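Local coordinates for oxygen-independent coproporphyrinogen III oxidase (Escherichia coli, PDB 1OLT), which catalyses the anaerobic oxidative decarboxylation of two propionate groups of coproporphyrinogen III to vinyl groups, giving protoporphyrinogen IX, with a [4Fe-4S] cluster and S-adenosylmethionine, at residues D7-L12 with T426-L431; K176-L181 with Y212-Q217. All coordinates share one frame; numbering follows the deposited sequence. Where two conformers were deposited one is given.

Contact 1: D7-L12 with T426-L431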
# COMPACT_ATOMS: atom_id res chain seq x y z
N ASP A 7 13.15 11.03 16.74
CA ASP A 7 13.24 11.50 18.11
C ASP A 7 11.83 11.87 18.51
O ASP A 7 11.25 12.82 17.98
CB ASP A 7 14.18 12.69 18.26
CG ASP A 7 13.90 13.51 19.53
OD1 ASP A 7 13.74 12.90 20.62
OD2 ASP A 7 13.80 14.76 19.52
N TRP A 8 11.29 11.10 19.43
CA TRP A 8 9.90 11.26 19.89
C TRP A 8 9.71 12.52 20.71
O TRP A 8 10.46 12.76 21.64
CB TRP A 8 9.52 10.05 20.73
CG TRP A 8 8.12 10.04 21.18
CD1 TRP A 8 7.61 10.57 22.34
CD2 TRP A 8 7.01 9.42 20.51
NE1 TRP A 8 6.26 10.35 22.41
CE2 TRP A 8 5.86 9.63 21.31
CE3 TRP A 8 6.87 8.70 19.32
CZ2 TRP A 8 4.62 9.16 20.95
CZ3 TRP A 8 5.61 8.23 18.97
CH2 TRP A 8 4.51 8.47 19.77
N ASP A 9 8.69 13.30 20.38
CA ASP A 9 8.35 14.55 21.08
C ASP A 9 6.84 14.64 21.35
O ASP A 9 6.11 15.14 20.50
CB ASP A 9 8.79 15.75 20.23
CG ASP A 9 8.77 17.09 21.01
OD1 ASP A 9 7.68 17.67 21.24
OD2 ASP A 9 9.82 17.64 21.39
N LEU A 10 6.39 14.15 22.51
CA LEU A 10 4.95 14.13 22.87
C LEU A 10 4.20 15.43 22.55
O LEU A 10 3.06 15.39 22.02
CB LEU A 10 4.76 13.86 24.36
CG LEU A 10 4.89 12.42 24.87
CD1 LEU A 10 5.18 12.40 26.39
CD2 LEU A 10 3.63 11.53 24.53
N ALA A 11 4.83 16.57 22.87
CA ALA A 11 4.19 17.88 22.72
C ALA A 11 3.97 18.24 21.26
O ALA A 11 2.88 18.68 20.88
CB ALA A 11 4.99 18.97 23.43
N LEU A 12 4.98 18.04 20.42
CA LEU A 12 4.82 18.32 18.99
C LEU A 12 3.75 17.40 18.40
O LEU A 12 2.97 17.83 17.55
CB LEU A 12 6.14 18.17 18.21
CG LEU A 12 7.21 19.25 18.51
CD1 LEU A 12 8.61 18.81 18.07
CD2 LEU A 12 6.84 20.58 17.87
N THR A 426 13.12 16.78 10.00
CA THR A 426 13.98 16.51 11.12
C THR A 426 13.59 15.21 11.76
O THR A 426 12.54 14.65 11.47
CB THR A 426 13.85 17.62 12.20
OG1 THR A 426 12.49 17.64 12.68
CG2 THR A 426 14.10 19.01 11.62
N ALA A 427 14.45 14.74 12.66
CA ALA A 427 14.15 13.56 13.47
C ALA A 427 12.79 13.68 14.17
O ALA A 427 12.01 12.74 14.20
CB ALA A 427 15.27 13.33 14.53
N LYS A 428 12.53 14.85 14.72
CA LYS A 428 11.25 15.19 15.35
C LYS A 428 10.04 15.26 14.35
O LYS A 428 8.92 14.90 14.70
CB LYS A 428 11.38 16.55 16.09
CG LYS A 428 12.22 16.53 17.35
CD LYS A 428 12.33 17.97 17.95
CE LYS A 428 13.24 18.05 19.18
NZ LYS A 428 12.83 17.14 20.29
N GLY A 429 10.27 15.74 13.14
CA GLY A 429 9.20 15.86 12.15
C GLY A 429 8.81 14.61 11.35
O GLY A 429 7.81 14.62 10.64
N ARG A 430 9.59 13.54 11.44
CA ARG A 430 9.33 12.37 10.57
C ARG A 430 7.95 11.76 10.81
O ARG A 430 7.27 11.43 9.88
CB ARG A 430 10.43 11.31 10.72
CG ARG A 430 11.79 11.74 10.13
CD ARG A 430 12.81 10.61 10.12
NE ARG A 430 12.33 9.57 9.27
CZ ARG A 430 12.71 8.32 9.27
NH1 ARG A 430 13.63 7.87 10.12
NH2 ARG A 430 12.14 7.49 8.39
N LEU A 431 7.54 11.62 12.06
CA LEU A 431 6.21 11.07 12.37
C LEU A 431 5.06 12.01 11.96
O LEU A 431 3.90 11.58 11.84
CB LEU A 431 6.11 10.70 13.86
CG LEU A 431 6.92 9.46 14.25
CD1 LEU A 431 7.30 9.47 15.72
CD2 LEU A 431 6.14 8.15 13.88
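K428 reaches across to two carboxylates, those of D7 and D9, and the resulting salt-bridge network is the polar part of this surface contact, with apolar pairs beside it. The lysine lies side by side with D7, both side chains pointing the same way, and in the conformer given its NZ meets D7 OD2 at 2.7 Å, nearly in line with the C-O bond. Its chain is straight as far as CE and bends at the last torsion (chi4 -57°), which turns NZ in between the two carboxylate oxygens. D9 comes at an oblique angle: its OD2 takes NZ at 3.2 Å on the anti side, 17° out of the carboxylate plane. With D7 so placed, one amine bridges two acids, and its positive charge probably offsets their mutual repulsion. The other oxygen of D9 is occupied within its own segment, where OD1 accepts the backbone N-H of L12 at 2.8 Å through its anti lone pair; this Asx motif helps to fix the carboxylate's rotation while OD2 faces the lysine. The contact joins the N-terminal segment, ahead of helix 38-45, to the turn between strand 422-425 and helix 433-438 in the HemN C-terminal domain, away from the cofactor sites. In that turn T426 OG1 accepts from G429 N, an ST motif. Beside the charges, L12 crosses K428 at about a right angle, its CD1 3.8 Å from the lysine CD. W8 and L431 also cross nearly perpendicularly, with W8 CE3 3.7 Å from L431 CD1 in the conformer given; the methyl approaches the indole obliquely. Both side chains also rest on helix 263-279. The backbones add a weak but nearly straight hydrogen bond from D7 N to A427 O (3.3 Å, 170°).

Contact 2: K176-L181 with Y212-Q217; sequences KEVQRL and YGLPKQ
This is a mainly apolar, partly buried contact between helix 176-182 and the loop that follows strand 207-212, within the radical SAM core. V178 supplies its inner part: CG1, anti to the backbone N (chi1 174°), meets L214 CD1 at 3.9 Å, while CG2 lies 3.5 Å from P215 O and 3.8 Å from Q217 CG. Its side chain crosses those of L214 and Q217 at about right angles. Further along the helix, L181 sets CB against P215 CG at 4.0 Å and turns CD1 to K216 CG, a pair so short that its exact distance is doubtful. E177 crosses K216 obliquely, its carboxylate against the CB and CG of the lysine; E177 OE2 and K216 NZ stay 4.7 Å apart, too far for a salt bridge. The loop is shaped by a type II turn from L214 to Q217, with Q217 OE1 accepting L214 N from above the amide plane, at 2.9 Å. Q217 NE2 binds D173 and the carbonyl of I211, linking the turn to the region just before the helix. L214 also touches F68 of the second S-adenosylmethionine site, placing the contact, probably as second shell, at the C-terminal ends of the parallel strands of the radical SAM partial TIM barrel.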
# COMPACT_ATOMS: atom_id res chain seq x y z
N LYS A 176 -5.02 -13.29 21.88
CA LYS A 176 -6.20 -14.10 21.66
C LYS A 176 -7.54 -13.38 21.95
O LYS A 176 -8.50 -13.60 21.29
CB LYS A 176 -6.11 -15.41 22.52
CG LYS A 176 -4.83 -16.27 22.15
CD LYS A 176 -4.76 -16.58 20.59
CE LYS A 176 -5.75 -17.57 20.08
NZ LYS A 176 -5.50 -17.79 18.64
N GLU A 177 -7.59 -12.55 22.98
CA GLU A 177 -8.79 -11.74 23.27
C GLU A 177 -9.06 -10.76 22.14
O GLU A 177 -10.17 -10.61 21.70
CB GLU A 177 -8.64 -11.02 24.61
CG GLU A 177 -9.78 -10.09 24.90
CD GLU A 177 -9.66 -9.39 26.26
OE1 GLU A 177 -8.56 -9.04 26.70
OE2 GLU A 177 -10.71 -9.15 26.85
N VAL A 178 -8.03 -10.08 21.67
CA VAL A 178 -8.15 -9.15 20.57
C VAL A 178 -8.69 -9.89 19.31
O VAL A 178 -9.64 -9.42 18.63
CB VAL A 178 -6.83 -8.46 20.26
CG1 VAL A 178 -6.96 -7.61 19.04
CG2 VAL A 178 -6.38 -7.62 21.49
N GLN A 179 -8.11 -11.05 19.02
CA GLN A 179 -8.55 -11.89 17.87
C GLN A 179 -10.03 -12.23 17.98
O GLN A 179 -10.76 -12.11 17.00
CB GLN A 179 -7.74 -13.17 17.75
CG GLN A 179 -6.29 -12.93 17.35
CD GLN A 179 -5.49 -14.21 17.20
OE1 GLN A 179 -6.04 -15.32 17.34
NE2 GLN A 179 -4.21 -14.06 16.82
N ARG A 180 -10.46 -12.61 19.17
CA ARG A 180 -11.84 -12.98 19.36
C ARG A 180 -12.76 -11.79 19.14
O ARG A 180 -13.79 -11.93 18.45
CB ARG A 180 -12.05 -13.55 20.73
CG ARG A 180 -13.45 -13.92 21.09
CD ARG A 180 -13.44 -14.88 22.26
NE ARG A 180 -12.95 -16.22 21.80
CZ ARG A 180 -13.15 -17.32 22.46
NH1 ARG A 180 -13.88 -17.34 23.65
NH2 ARG A 180 -12.65 -18.40 21.95
N LEU A 181 -12.39 -10.63 19.68
CA LEU A 181 -13.19 -9.39 19.50
C LEU A 181 -13.29 -8.87 18.07
O LEU A 181 -14.22 -8.15 17.74
CB LEU A 181 -12.69 -8.29 20.41
CG LEU A 181 -12.85 -8.62 21.87
CD1 LEU A 181 -12.05 -7.61 22.66
CD2 LEU A 181 -14.33 -8.61 22.39
N TYR A 212 -2.40 -1.54 15.44
CA TYR A 212 -2.49 -1.03 16.83
C TYR A 212 -3.71 -0.11 16.94
O TYR A 212 -4.07 0.58 16.00
CB TYR A 212 -1.18 -0.37 17.32
CG TYR A 212 -0.87 0.99 16.75
CD1 TYR A 212 -0.26 1.11 15.55
CD2 TYR A 212 -1.22 2.14 17.45
CE1 TYR A 212 0.02 2.33 15.03
CE2 TYR A 212 -0.92 3.40 16.93
CZ TYR A 212 -0.34 3.46 15.70
OH TYR A 212 -0.05 4.67 15.15
N GLY A 213 -4.35 -0.13 18.08
CA GLY A 213 -5.64 0.56 18.28
C GLY A 213 -6.90 -0.33 18.23
O GLY A 213 -8.01 0.14 18.25
N LEU A 214 -6.70 -1.64 18.13
CA LEU A 214 -7.79 -2.60 18.14
C LEU A 214 -8.35 -2.74 19.54
O LEU A 214 -7.66 -2.44 20.50
CB LEU A 214 -7.28 -3.95 17.63
CG LEU A 214 -6.89 -4.07 16.18
CD1 LEU A 214 -6.36 -5.43 15.84
CD2 LEU A 214 -8.03 -3.73 15.18
N PRO A 215 -9.60 -3.25 19.68
CA PRO A 215 -10.23 -3.39 20.98
C PRO A 215 -9.43 -4.22 21.92
O PRO A 215 -8.90 -5.24 21.60
CB PRO A 215 -11.58 -4.05 20.67
CG PRO A 215 -11.44 -4.60 19.35
CD PRO A 215 -10.48 -3.71 18.58
N LYS A 216 -9.36 -3.71 23.12
CA LYS A 216 -8.65 -4.31 24.26
C LYS A 216 -7.12 -4.31 24.16
O LYS A 216 -6.48 -4.79 25.07
CB LYS A 216 -9.18 -5.73 24.61
CG LYS A 216 -10.67 -5.76 25.03
CD LYS A 216 -10.85 -5.03 26.37
CE LYS A 216 -12.15 -5.43 27.08
NZ LYS A 216 -12.07 -4.92 28.48
N GLN A 217 -6.52 -3.73 23.13
CA GLN A 217 -5.04 -3.61 23.11
C GLN A 217 -4.59 -2.56 24.09
O GLN A 217 -5.23 -1.50 24.20
CB GLN A 217 -4.53 -3.19 21.74
CG GLN A 217 -4.65 -4.30 20.71
CD GLN A 217 -4.10 -3.83 19.35
OE1 GLN A 217 -4.15 -2.59 19.04
NE2 GLN A 217 -3.61 -4.76 18.55

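Overall arrangement
From the N terminus, the chain enters contact 1 with residues 7-12 and then runs through the radical SAM core before residues 426-431 return to close a loop of 413 intervening residues. Contact 2 falls wholly within that span: helix 176-182 leads through helix 188-200 and strand 207-212 to the loop 212-217, closing a short circuit of 30 intervening residues. The two therefore nest without crossing. Contact 1 ties the N-terminal segment to the C-terminal domain; contact 2 joins helix 176-182, which follows strand 166-172, to the loop after the neighbouring parallel strand 207-212. Their centres are about 28 Å apart and their nearest atoms about 7 Å, without touching. Helix 263-279 touches side chains of both regions.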